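Local coordinates for mandelate racemase/muconate lactonizing enzyme family protein (PDB 2QDE) that belongs to the enolase superfamily, pairing an N-terminal capping domain with a barrel domain that holds a barium ion, at residues 8-13 against 68-73; 35-38 against 44-47; 151-156 against 184-189; 174-179 against 213-218. All coordinates share one frame; numbering follows the deposited sequence.

Contact 1: 8-13 against 68-73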
loop_
_atom_site.group_PDB
_atom_site.type_symbol
_atom_site.label_atom_id
_atom_site.label_comp_id
_atom_site.label_asym_id
_atom_site.label_seq_id
_atom_site.Cartn_x
_atom_site.Cartn_y
_atom_site.Cartn_z
ATOM N N VAL A 8 -13.606 -49.382 4.564
ATOM C CA VAL A 8 -13.605 -48.138 5.312
ATOM C C VAL A 8 -14.754 -48.192 6.310
ATOM O O VAL A 8 -15.919 -48.346 5.928
ATOM C CB VAL A 8 -13.762 -46.929 4.364
ATOM C CG1 VAL A 8 -13.778 -45.638 5.155
ATOM C CG2 VAL A 8 -12.622 -46.920 3.360
ATOM N N GLU A 9 -14.420 -48.072 7.591
ATOM C CA GLU A 9 -15.412 -48.138 8.658
ATOM C C GLU A 9 -15.424 -46.920 9.581
ATOM O O GLU A 9 -14.395 -46.547 10.145
ATOM C CB GLU A 9 -15.176 -49.413 9.481
ATOM C CG GLU A 9 -15.878 -49.446 10.827
ATOM C CD GLU A 9 -15.591 -50.722 11.593
ATOM O OE1 GLU A 9 -14.563 -51.372 11.301
ATOM O OE2 GLU A 9 -16.383 -51.072 12.497
ATOM N N VAL A 10 -16.604 -46.320 9.741
ATOM C CA VAL A 10 -16.777 -45.149 10.598
ATOM C C VAL A 10 -17.746 -45.463 11.732
ATOM O O VAL A 10 -18.903 -45.793 11.490
ATOM C CB VAL A 10 -17.316 -43.945 9.801
ATOM C CG1 VAL A 10 -17.486 -42.749 10.724
ATOM C CG2 VAL A 10 -16.360 -43.607 8.669
ATOM N N ILE A 11 -17.257 -45.351 12.963
ATOM C CA ILE A 11 -18.036 -45.645 14.161
ATOM C C ILE A 11 -18.393 -44.392 14.955
ATOM O O ILE A 11 -17.508 -43.680 15.438
ATOM C CB ILE A 11 -17.242 -46.570 15.113
ATOM C CG1 ILE A 11 -16.692 -47.768 14.340
ATOM C CG2 ILE A 11 -18.124 -47.011 16.270
ATOM C CD1 ILE A 11 -15.684 -48.568 15.115
ATOM N N PRO A 12 -19.698 -44.114 15.117
ATOM C CA PRO A 12 -20.122 -42.930 15.874
ATOM C C PRO A 12 -20.137 -43.233 17.375
ATOM O O PRO A 12 -20.831 -44.148 17.823
ATOM C CB PRO A 12 -21.517 -42.666 15.328
ATOM C CG PRO A 12 -22.039 -44.065 15.114
ATOM C CD PRO A 12 -20.854 -44.787 14.491
ATOM N N ILE A 13 -19.364 -42.478 18.150
ATOM C CA ILE A 13 -19.324 -42.691 19.590
ATOM C C ILE A 13 -19.691 -41.455 20.404
ATOM O O ILE A 13 -19.571 -40.313 19.943
ATOM C CB ILE A 13 -17.926 -43.183 20.067
ATOM C CG1 ILE A 13 -16.847 -42.185 19.654
ATOM C CG2 ILE A 13 -17.625 -44.564 19.490
ATOM C CD1 ILE A 13 -15.493 -42.437 20.338
ATOM N N MET A 68 -19.261 -37.785 4.370
ATOM C CA MET A 68 -18.182 -37.399 3.474
ATOM C C MET A 68 -17.160 -38.519 3.324
ATOM O O MET A 68 -16.704 -38.798 2.221
ATOM C CB MET A 68 -17.491 -36.118 3.952
ATOM C CG MET A 68 -16.556 -35.515 2.896
ATOM S SD MET A 68 -17.380 -35.207 1.309
ATOM C CE MET A 68 -18.525 -33.982 1.761
ATOM N N ILE A 69 -16.813 -39.175 4.423
ATOM C CA ILE A 69 -15.839 -40.260 4.359
ATOM C C ILE A 69 -16.393 -41.491 3.633
ATOM O O ILE A 69 -15.735 -42.051 2.761
ATOM C CB ILE A 69 -15.376 -40.687 5.773
ATOM C CG1 ILE A 69 -14.552 -39.568 6.415
ATOM C CG2 ILE A 69 -14.545 -41.965 5.692
ATOM C CD1 ILE A 69 -14.006 -39.917 7.786
ATOM N N CYS A 70 -17.603 -41.900 3.990
ATOM C CA CYS A 70 -18.202 -43.084 3.383
ATOM C C CYS A 70 -18.802 -42.923 1.993
ATOM O O CYS A 70 -18.607 -43.785 1.132
ATOM C CB CYS A 70 -19.244 -43.664 4.334
ATOM S SG CYS A 70 -18.499 -44.308 5.847
ATOM N N ASP A 71 -19.513 -41.827 1.761
ATOM C CA ASP A 71 -20.145 -41.598 0.465
ATOM C C ASP A 71 -19.239 -40.988 -0.593
ATOM O O ASP A 71 -19.551 -41.048 -1.783
ATOM C CB ASP A 71 -21.381 -40.704 0.624
ATOM C CG ASP A 71 -22.505 -41.386 1.382
ATOM O OD1 ASP A 71 -22.869 -42.518 1.004
ATOM O OD2 ASP A 71 -23.030 -40.792 2.345
ATOM N N PHE A 72 -18.121 -40.404 -0.167
ATOM C CA PHE A 72 -17.205 -39.761 -1.098
ATOM C C PHE A 72 -15.750 -40.208 -1.022
ATOM O O PHE A 72 -15.235 -40.804 -1.970
ATOM C CB PHE A 72 -17.285 -38.244 -0.919
ATOM C CG PHE A 72 -18.598 -37.664 -1.344
ATOM C CD1 PHE A 72 -18.815 -37.305 -2.674
ATOM C CD2 PHE A 72 -19.639 -37.523 -0.430
ATOM C CE1 PHE A 72 -20.054 -36.813 -3.088
ATOM C CE2 PHE A 72 -20.881 -37.031 -0.834
ATOM C CZ PHE A 72 -21.087 -36.675 -2.165
ATOM N N PHE A 73 -15.080 -39.919 0.088
ATOM C CA PHE A 73 -13.680 -40.299 0.200
ATOM C C PHE A 73 -13.450 -41.791 -0.044
ATOM O O PHE A 73 -12.547 -42.164 -0.796
ATOM C CB PHE A 73 -13.115 -39.899 1.569
ATOM C CG PHE A 73 -13.084 -38.405 1.808
ATOM C CD1 PHE A 73 -12.989 -37.509 0.738
ATOM C CD2 PHE A 73 -13.129 -37.896 3.110
ATOM C CE1 PHE A 73 -12.939 -36.121 0.958
ATOM C CE2 PHE A 73 -13.077 -36.508 3.339
ATOM C CZ PHE A 73 -12.983 -35.626 2.257
#

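Contact 2: 35-38 against 44-47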
loop_
_atom_site.group_PDB
_atom_site.type_symbol
_atom_site.label_atom_id
_atom_site.label_comp_id
_atom_site.label_asym_id
_atom_site.label_seq_id
_atom_site.Cartn_x
_atom_site.Cartn_y
_atom_site.Cartn_z
ATOM N N LEU A 35 -15.001 -42.502 15.138
ATOM C CA LEU A 35 -13.771 -43.278 15.055
ATOM C C LEU A 35 -13.714 -43.814 13.635
ATOM O O LEU A 35 -14.745 -44.163 13.052
ATOM C CB LEU A 35 -13.763 -44.452 16.035
ATOM C CG LEU A 35 -13.771 -44.196 17.544
ATOM C CD1 LEU A 35 -13.476 -45.516 18.250
ATOM C CD2 LEU A 35 -12.728 -43.149 17.937
ATOM N N LEU A 36 -12.512 -43.878 13.077
ATOM C CA LEU A 36 -12.323 -44.362 11.720
ATOM C C LEU A 36 -11.394 -45.563 11.683
ATOM O O LEU A 36 -10.398 -45.620 12.404
ATOM C CB LEU A 36 -11.727 -43.254 10.846
ATOM C CG LEU A 36 -11.270 -43.629 9.428
ATOM C CD1 LEU A 36 -12.467 -44.045 8.581
ATOM C CD2 LEU A 36 -10.558 -42.444 8.795
ATOM N N LYS A 37 -11.728 -46.523 10.834
ATOM C CA LYS A 37 -10.890 -47.694 10.658
ATOM C C LYS A 37 -10.693 -47.918 9.173
ATOM O O LYS A 37 -11.664 -48.061 8.428
ATOM C CB LYS A 37 -11.523 -48.944 11.280
ATOM C CG LYS A 37 -11.447 -48.994 12.790
ATOM C CD LYS A 37 -12.009 -50.308 13.325
ATOM C CE LYS A 37 -12.025 -50.330 14.853
ATOM N NZ LYS A 37 -12.659 -51.583 15.382
ATOM N N LEU A 38 -9.435 -47.921 8.747
ATOM C CA LEU A 38 -9.095 -48.165 7.355
ATOM C C LEU A 38 -8.467 -49.554 7.304
ATOM O O LEU A 38 -7.299 -49.735 7.660
ATOM C CB LEU A 38 -8.103 -47.120 6.841
ATOM C CG LEU A 38 -8.552 -45.654 6.843
ATOM C CD1 LEU A 38 -7.489 -44.814 6.138
ATOM C CD2 LEU A 38 -9.898 -45.506 6.141
ATOM N N LEU A 44 -3.440 -55.466 8.500
ATOM C CA LEU A 44 -3.244 -54.224 9.250
ATOM C C LEU A 44 -4.419 -53.266 9.106
ATOM O O LEU A 44 -5.009 -53.137 8.031
ATOM C CB LEU A 44 -1.959 -53.517 8.807
ATOM C CG LEU A 44 -0.653 -54.307 8.927
ATOM C CD1 LEU A 44 0.509 -53.414 8.503
ATOM C CD2 LEU A 44 -0.462 -54.781 10.357
ATOM N N VAL A 45 -4.748 -52.590 10.199
ATOM C CA VAL A 45 -5.851 -51.638 10.204
ATOM C C VAL A 45 -5.394 -50.290 10.766
ATOM O O VAL A 45 -4.751 -50.230 11.818
ATOM C CB VAL A 45 -7.020 -52.151 11.065
ATOM C CG1 VAL A 45 -8.186 -51.176 10.993
ATOM C CG2 VAL A 45 -7.446 -53.542 10.594
ATOM N N GLY A 46 -5.711 -49.215 10.051
ATOM C CA GLY A 46 -5.342 -47.888 10.520
ATOM C C GLY A 46 -6.517 -47.295 11.281
ATOM O O GLY A 46 -7.630 -47.286 10.768
ATOM N N ILE A 47 -6.284 -46.809 12.497
ATOM C CA ILE A 47 -7.362 -46.234 13.302
ATOM C C ILE A 47 -7.177 -44.751 13.601
ATOM O O ILE A 47 -6.058 -44.241 13.593
ATOM C CB ILE A 47 -7.507 -46.972 14.653
ATOM C CG1 ILE A 47 -6.219 -46.821 15.473
ATOM C CG2 ILE A 47 -7.802 -48.440 14.407
ATOM C CD1 ILE A 47 -6.294 -47.437 16.854
#

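Contact 3: 151-156 against 184-189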
loop_
_atom_site.group_PDB
_atom_site.type_symbol
_atom_site.label_atom_id
_atom_site.label_comp_id
_atom_site.label_asym_id
_atom_site.label_seq_id
_atom_site.Cartn_x
_atom_site.Cartn_y
_atom_site.Cartn_z
ATOM N N GLU A 151 -8.899 -22.084 42.387
ATOM C CA GLU A 151 -8.416 -23.261 43.115
ATOM C C GLU A 151 -7.931 -24.322 42.125
ATOM O O GLU A 151 -6.949 -25.023 42.387
ATOM C CB GLU A 151 -9.520 -23.846 44.006
ATOM C CG GLU A 151 -10.158 -22.822 44.936
ATOM C CD GLU A 151 -11.051 -23.449 45.996
ATOM O OE1 GLU A 151 -11.911 -24.298 45.634
ATOM O OE2 GLU A 151 -10.904 -23.088 47.194
ATOM N N GLU A 152 -8.613 -24.448 40.989
ATOM C CA GLU A 152 -8.186 -25.418 39.985
ATOM C C GLU A 152 -6.883 -24.929 39.357
ATOM O O GLU A 152 -6.036 -25.728 38.956
ATOM C CB GLU A 152 -9.254 -25.597 38.898
ATOM C CG GLU A 152 -8.821 -26.539 37.770
ATOM C CD GLU A 152 -9.933 -26.862 36.785
ATOM O OE1 GLU A 152 -10.965 -26.152 36.778
ATOM O OE2 GLU A 152 -9.764 -27.830 36.007
ATOM N N ALA A 153 -6.725 -23.611 39.281
ATOM C CA ALA A 153 -5.520 -23.014 38.716
ATOM C C ALA A 153 -4.302 -23.426 39.544
ATOM O O ALA A 153 -3.284 -23.853 39.003
ATOM C CB ALA A 153 -5.647 -21.495 38.690
ATOM N N LEU A 154 -4.420 -23.299 40.862
ATOM C CA LEU A 154 -3.341 -23.668 41.763
ATOM C C LEU A 154 -3.035 -25.162 41.680
ATOM O O LEU A 154 -1.877 -25.559 41.705
ATOM C CB LEU A 154 -3.708 -23.283 43.198
ATOM C CG LEU A 154 -3.736 -21.779 43.492
ATOM C CD1 LEU A 154 -4.372 -21.521 44.851
ATOM C CD2 LEU A 154 -2.311 -21.240 43.452
ATOM N N ALA A 155 -4.073 -25.986 41.577
ATOM C CA ALA A 155 -3.893 -27.436 41.482
ATOM C C ALA A 155 -3.132 -27.776 40.201
ATOM O O ALA A 155 -2.219 -28.601 40.208
ATOM C CB ALA A 155 -5.251 -28.134 41.477
ATOM N N VAL A 156 -3.519 -27.129 39.106
ATOM C CA VAL A 156 -2.883 -27.344 37.812
ATOM C C VAL A 156 -1.408 -26.959 37.861
ATOM O O VAL A 156 -0.552 -27.688 37.362
ATOM C CB VAL A 156 -3.578 -26.513 36.713
ATOM C CG1 VAL A 156 -2.736 -26.509 35.448
ATOM C CG2 VAL A 156 -4.957 -27.099 36.427
ATOM N N ARG A 184 -4.676 -13.084 41.246
ATOM C CA ARG A 184 -4.272 -12.877 42.634
ATOM C C ARG A 184 -3.743 -14.167 43.241
ATOM O O ARG A 184 -2.790 -14.157 44.020
ATOM C CB ARG A 184 -5.455 -12.383 43.477
ATOM C CG ARG A 184 -5.102 -12.151 44.950
ATOM C CD ARG A 184 -6.337 -12.194 45.849
ATOM N NE ARG A 184 -7.032 -13.480 45.756
ATOM C CZ ARG A 184 -6.553 -14.641 46.206
ATOM N NH1 ARG A 184 -5.365 -14.699 46.799
ATOM N NH2 ARG A 184 -7.259 -15.758 46.049
ATOM N N ALA A 185 -4.367 -15.277 42.870
ATOM C CA ALA A 185 -3.985 -16.583 43.376
ATOM C C ALA A 185 -2.658 -17.094 42.824
ATOM O O ALA A 185 -1.772 -17.477 43.590
ATOM C CB ALA A 185 -5.095 -17.592 43.082
ATOM N N VAL A 186 -2.508 -17.090 41.501
ATOM C CA VAL A 186 -1.292 -17.601 40.878
ATOM C C VAL A 186 -0.100 -16.648 40.871
ATOM O O VAL A 186 1.029 -17.063 40.601
ATOM C CB VAL A 186 -1.576 -18.057 39.427
ATOM C CG1 VAL A 186 -2.700 -19.090 39.419
ATOM C CG2 VAL A 186 -1.951 -16.857 38.562
ATOM N N GLY A 187 -0.335 -15.371 41.155
ATOM C CA GLY A 187 0.774 -14.430 41.163
ATOM C C GLY A 187 1.099 -13.845 39.798
ATOM O O GLY A 187 0.587 -14.305 38.776
ATOM N N ASP A 188 1.968 -12.836 39.779
ATOM C CA ASP A 188 2.335 -12.163 38.537
ATOM C C ASP A 188 3.301 -12.918 37.629
ATOM O O ASP A 188 3.426 -12.572 36.449
ATOM C CB ASP A 188 2.951 -10.785 38.822
ATOM C CG ASP A 188 2.114 -9.933 39.761
ATOM O OD1 ASP A 188 0.867 -9.935 39.651
ATOM O OD2 ASP A 188 2.724 -9.233 40.605
ATOM N N ASP A 189 3.986 -13.932 38.154
ATOM C CA ASP A 189 4.960 -14.673 37.350
ATOM C C ASP A 189 4.407 -15.830 36.524
ATOM O O ASP A 189 5.117 -16.389 35.683
ATOM C CB ASP A 189 6.093 -15.187 38.248
ATOM C CG ASP A 189 6.634 -14.106 39.178
ATOM O OD1 ASP A 189 6.462 -12.905 38.850
ATOM O OD2 ASP A 189 7.240 -14.453 40.224
#

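Contact 4: 174-179 against 213-218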
loop_
_atom_site.group_PDB
_atom_site.type_symbol
_atom_site.label_atom_id
_atom_site.label_comp_id
_atom_site.label_asym_id
_atom_site.label_seq_id
_atom_site.Cartn_x
_atom_site.Cartn_y
_atom_site.Cartn_z
ATOM N N ALA A 174 -18.156 -10.408 34.827
ATOM C CA ALA A 174 -17.793 -11.802 35.076
ATOM C C ALA A 174 -16.377 -12.090 34.581
ATOM O O ALA A 174 -15.604 -12.782 35.251
ATOM C CB ALA A 174 -18.788 -12.724 34.385
ATOM N N ASP A 175 -16.040 -11.570 33.404
ATOM C CA ASP A 175 -14.702 -11.765 32.849
ATOM C C ASP A 175 -13.669 -11.113 33.771
ATOM O O ASP A 175 -12.656 -11.728 34.111
ATOM C CB ASP A 175 -14.595 -11.162 31.439
ATOM C CG ASP A 175 -15.388 -11.949 30.391
ATOM O OD1 ASP A 175 -15.747 -13.120 30.648
ATOM O OD2 ASP A 175 -15.644 -11.396 29.298
ATOM N N ILE A 176 -13.922 -9.870 34.178
ATOM C CA ILE A 176 -13.002 -9.171 35.078
ATOM C C ILE A 176 -12.833 -9.930 36.389
ATOM O O ILE A 176 -11.708 -10.146 36.854
ATOM C CB ILE A 176 -13.500 -7.745 35.430
ATOM C CG1 ILE A 176 -13.371 -6.828 34.211
ATOM C CG2 ILE A 176 -12.691 -7.184 36.602
ATOM C CD1 ILE A 176 -13.933 -5.428 34.431
ATOM N N ALA A 177 -13.956 -10.330 36.979
ATOM C CA ALA A 177 -13.948 -11.054 38.247
ATOM C C ALA A 177 -13.135 -12.344 38.178
ATOM O O ALA A 177 -12.336 -12.635 39.077
ATOM C CB ALA A 177 -15.385 -11.359 38.678
ATOM N N MET A 178 -13.335 -13.116 37.112
ATOM C CA MET A 178 -12.617 -14.380 36.935
ATOM C C MET A 178 -11.106 -14.158 36.891
ATOM O O MET A 178 -10.353 -14.765 37.660
ATOM C CB MET A 178 -13.084 -15.068 35.645
ATOM C CG MET A 178 -12.368 -16.377 35.309
ATOM S SD MET A 178 -12.980 -17.131 33.755
ATOM C CE MET A 178 -12.190 -16.088 32.525
ATOM N N VAL A 179 -10.674 -13.275 35.991
ATOM C CA VAL A 179 -9.256 -12.969 35.826
ATOM C C VAL A 179 -8.670 -12.331 37.076
ATOM O O VAL A 179 -7.566 -12.683 37.500
ATOM C CB VAL A 179 -9.031 -12.029 34.601
ATOM C CG1 VAL A 179 -7.580 -11.578 34.532
ATOM C CG2 VAL A 179 -9.398 -12.763 33.321
ATOM N N GLU A 213 -5.956 -5.017 31.064
ATOM C CA GLU A 213 -4.525 -4.743 30.999
ATOM C C GLU A 213 -3.810 -4.730 32.348
ATOM O O GLU A 213 -2.646 -5.110 32.428
ATOM C CB GLU A 213 -4.264 -3.430 30.237
ATOM C CG GLU A 213 -4.723 -3.498 28.772
ATOM C CD GLU A 213 -4.389 -2.258 27.951
ATOM O OE1 GLU A 213 -4.547 -1.131 28.472
ATOM O OE2 GLU A 213 -3.984 -2.414 26.772
ATOM N N LYS A 214 -4.497 -4.321 33.409
ATOM C CA LYS A 214 -3.861 -4.277 34.723
ATOM C C LYS A 214 -3.523 -5.673 35.264
ATOM O O LYS A 214 -2.745 -5.805 36.222
ATOM C CB LYS A 214 -4.754 -3.531 35.724
ATOM C CG LYS A 214 -6.005 -4.276 36.158
ATOM C CD LYS A 214 -6.843 -3.398 37.081
ATOM C CE LYS A 214 -7.393 -2.196 36.319
ATOM N NZ LYS A 214 -7.873 -1.093 37.215
ATOM N N TYR A 215 -4.089 -6.710 34.644
ATOM C CA TYR A 215 -3.831 -8.078 35.083
ATOM C C TYR A 215 -2.681 -8.748 34.336
ATOM O O TYR A 215 -2.332 -9.892 34.620
ATOM C CB TYR A 215 -5.111 -8.909 34.964
ATOM C CG TYR A 215 -6.232 -8.339 35.796
ATOM C CD1 TYR A 215 -6.117 -8.256 37.183
ATOM C CD2 TYR A 215 -7.382 -7.830 35.199
ATOM C CE1 TYR A 215 -7.114 -7.678 37.960
ATOM C CE2 TYR A 215 -8.395 -7.246 35.968
ATOM C CZ TYR A 215 -8.249 -7.175 37.347
ATOM O OH TYR A 215 -9.235 -6.594 38.113
ATOM N N ASN A 216 -2.093 -8.022 33.389
ATOM C CA ASN A 216 -0.957 -8.507 32.601
ATOM C C ASN A 216 -1.087 -9.885 31.973
ATOM O O ASN A 216 -0.205 -10.724 32.122
ATOM C CB ASN A 216 0.316 -8.477 33.448
ATOM C CG ASN A 216 0.688 -7.084 33.874
ATOM O OD1 ASN A 216 -0.076 -6.414 34.576
ATOM N ND2 ASN A 216 1.865 -6.627 33.454
ATOM N N LEU A 217 -2.178 -10.119 31.258
ATOM C CA LEU A 217 -2.373 -11.400 30.593
ATOM C C LEU A 217 -1.297 -11.539 29.508
ATOM O O LEU A 217 -0.948 -10.561 28.840
ATOM C CB LEU A 217 -3.769 -11.444 29.969
ATOM C CG LEU A 217 -4.934 -11.267 30.954
ATOM C CD1 LEU A 217 -6.241 -11.056 30.198
ATOM C CD2 LEU A 217 -5.023 -12.490 31.860
ATOM N N SER A 218 -0.766 -12.744 29.331
ATOM C CA SER A 218 0.261 -12.950 28.318
ATOM C C SER A 218 -0.290 -12.737 26.909
ATOM O O SER A 218 0.461 -12.414 25.988
ATOM C CB SER A 218 0.867 -14.354 28.431
ATOM O OG SER A 218 -0.080 -15.353 28.099
#

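Contact 1: 8-13 against 68-73
V8 and V10 on strand 8-13 face I69 and C70 on helix 68-73. The two short segments run nearly antiparallel, at 157°, with axes 8.9 Å apart. No hydrogen bond joins them. The helix is not regular here: it makes a wider pi-type turn, in which F73 N bonds to M68 O at 2.9 Å, while the bond from F72 N to the same oxygen is weak.

The contact is apolar and all four residues are buried. V8 and V10 are two apart on the strand, and both point their CB toward the helix. CG2 of I69 is the common partner. V8 CG1 meets I69 CG2 at 3.8 Å, and V10 CG2 meets the same methyl of I69 at 3.9 Å. V10 CG2 also touches C70 SG at 3.6 Å, so this one branch lies within contact of both helix residues. It is the valine methyl beside the backbone N, since CG1 takes the position anti to that nitrogen (chi1 180°). Both valines cross I69 obliquely.

Further cover comes from strand 31-40 and from helices 62-78 and 101-119. V10 also rests on V34 and T66, V8 on A74, and I69 on V107. Past C70, D71 forms a salt bridge with R385. A helix packed on an antiparallel sheet in this way belongs to the alpha+beta N-terminal domain of the enolase superfamily.

Contact 2: 35-38 against 44-47
K37 and L38 pair with I47 and G46 in a beta hairpin, strands 31-40 and 45-49 of the N-terminal domain's antiparallel sheet. The short segments run antiparallel, at 159°. Strand 45-49 is an outer strand of this sheet within the chain.

The tight part is the backbone. L38 and G46 form an antiparallel hydrogen-bonded pair. L38 N reaches G46 O at 2.8 Å, nearly straight at 169° and in the carbonyl plane. The return bond, G46 N to L38 O, is 2.9 Å, but its donor is tilted 34° from the L38 carbonyl plane. K37 and I47 are the non-hydrogen-bonded pair beside it. There the backbones come close through CA-H...O contacts, and I47 CA lies 3.2 Å from L36 O. The I47 N-H donates to D113 OD2. The face carrying L36 and L38 is buried under helices: L36 rests on I69 and T106, L38 on A110 and L78. G46 has no side chain on that face.

The other face is looser. K37 and V45 are partly exposed there, and K37 CB and V45 CG1 meet at 4.0 Å. I47 on this face is buried and rests on L369. The K37 and I47 side chains leave the sheet together, alongside one another. The lysine chain is extended beyond CG, which carries its amine away from I47 to a salt bridge with E371. On the hairpin itself, K37 CG and I47 CG2 touch at 4.0 Å.

Contact 3: 151-156 against 184-189
Two neighbouring outer helices of the barrel domain, 146-159 and 172-186, meet here through A153 and L154 on one and A185 and V186 on the other. The touch is small and apolar, with no hydrogen bond across it. The closest CA pair is L154 CA and V186 CA, 6.5 Å apart.

A153 points its CB toward the second helix and meets V186 CG1 at 3.9 Å. L154 works from the exposed side. Its CB leaves the helix at an angle to the contact, and with CG beside the backbone N (chi1 -70°) the two methyls bend across to A185. L154 CD2 then lies 3.8 Å from A185 O, and L154 CD1 comes within 4.4 Å of A185 CB.

In the (beta/alpha) barrel these helices follow strands 135-140 and 164-167, which are parallel neighbours in the sheet. The contact therefore joins two successive beta-alpha units on the outside of the barrel. A185 also touches A150, and V186 touches L157, both on helix 146-159. A153 also rests on L141, in a loop.

V186 is the last residue of its helix. G187 leaves helical geometry with a positive phi of 86°, and the chain turns off toward D188 and D189. The G187 carbonyl O accepts a hydrogen bond from R183 NH2, one turn back on the helix that has just ended.

Contact 4: 174-179 against 213-218
V179 holds CG1 anti to its own nitrogen (chi1 173°), and Y215 swings its ring out beside its backbone N (chi1 -59°); together these settings bring the methyl against the root of the tyrosine. V179 CG1 lies 3.7 Å from Y215 CB and equally close to Y215 CG. The approach is oblique to the ring. The same V179 CG1 touches L217 CD2 at 3.8 Å, so it is in contact with two side chains of segment 213-218.

I176 is one turn earlier on the helix and meets the far end of the tyrosine. I176 CG2 is 3.8 Å from Y215 OH, and the two side chains cross at about a right angle. One face of the ring is covered from within segment 213-218: K214 CG sits over its centre. No hydrogen bond crosses the contact.

The segment 213-218 leads from helix 202-212 into strand 220-221. R183, further along helix 172-186, bonds the Y215 carbonyl through NH1. V179 packs on L166 and I194, and L217 on L192 and I194, so helix 172-186 and segment 213-218 meet over barrel strands 164-167 and 192-195.

From the N terminus, strand 5-15 enters contact 1, which closes only when helix 62-78 returns to it. Contact 2 opens and closes within that loop, as the hairpin of strands 31-40 and 45-49. The two touch, since strands 5-15 and 31-40 are sheet neighbours. Both belong to the N-terminal domain. Contacts 3 and 4 come later, in the barrel, on the opposite side of the chain's centre; contacts 1 and 3 have centres about 43 Å apart. The segments of contacts 3 and 4 alternate along the chain, so they cross, and both use helix 172-186. One joins it to the helix before, the other to segment 213-218.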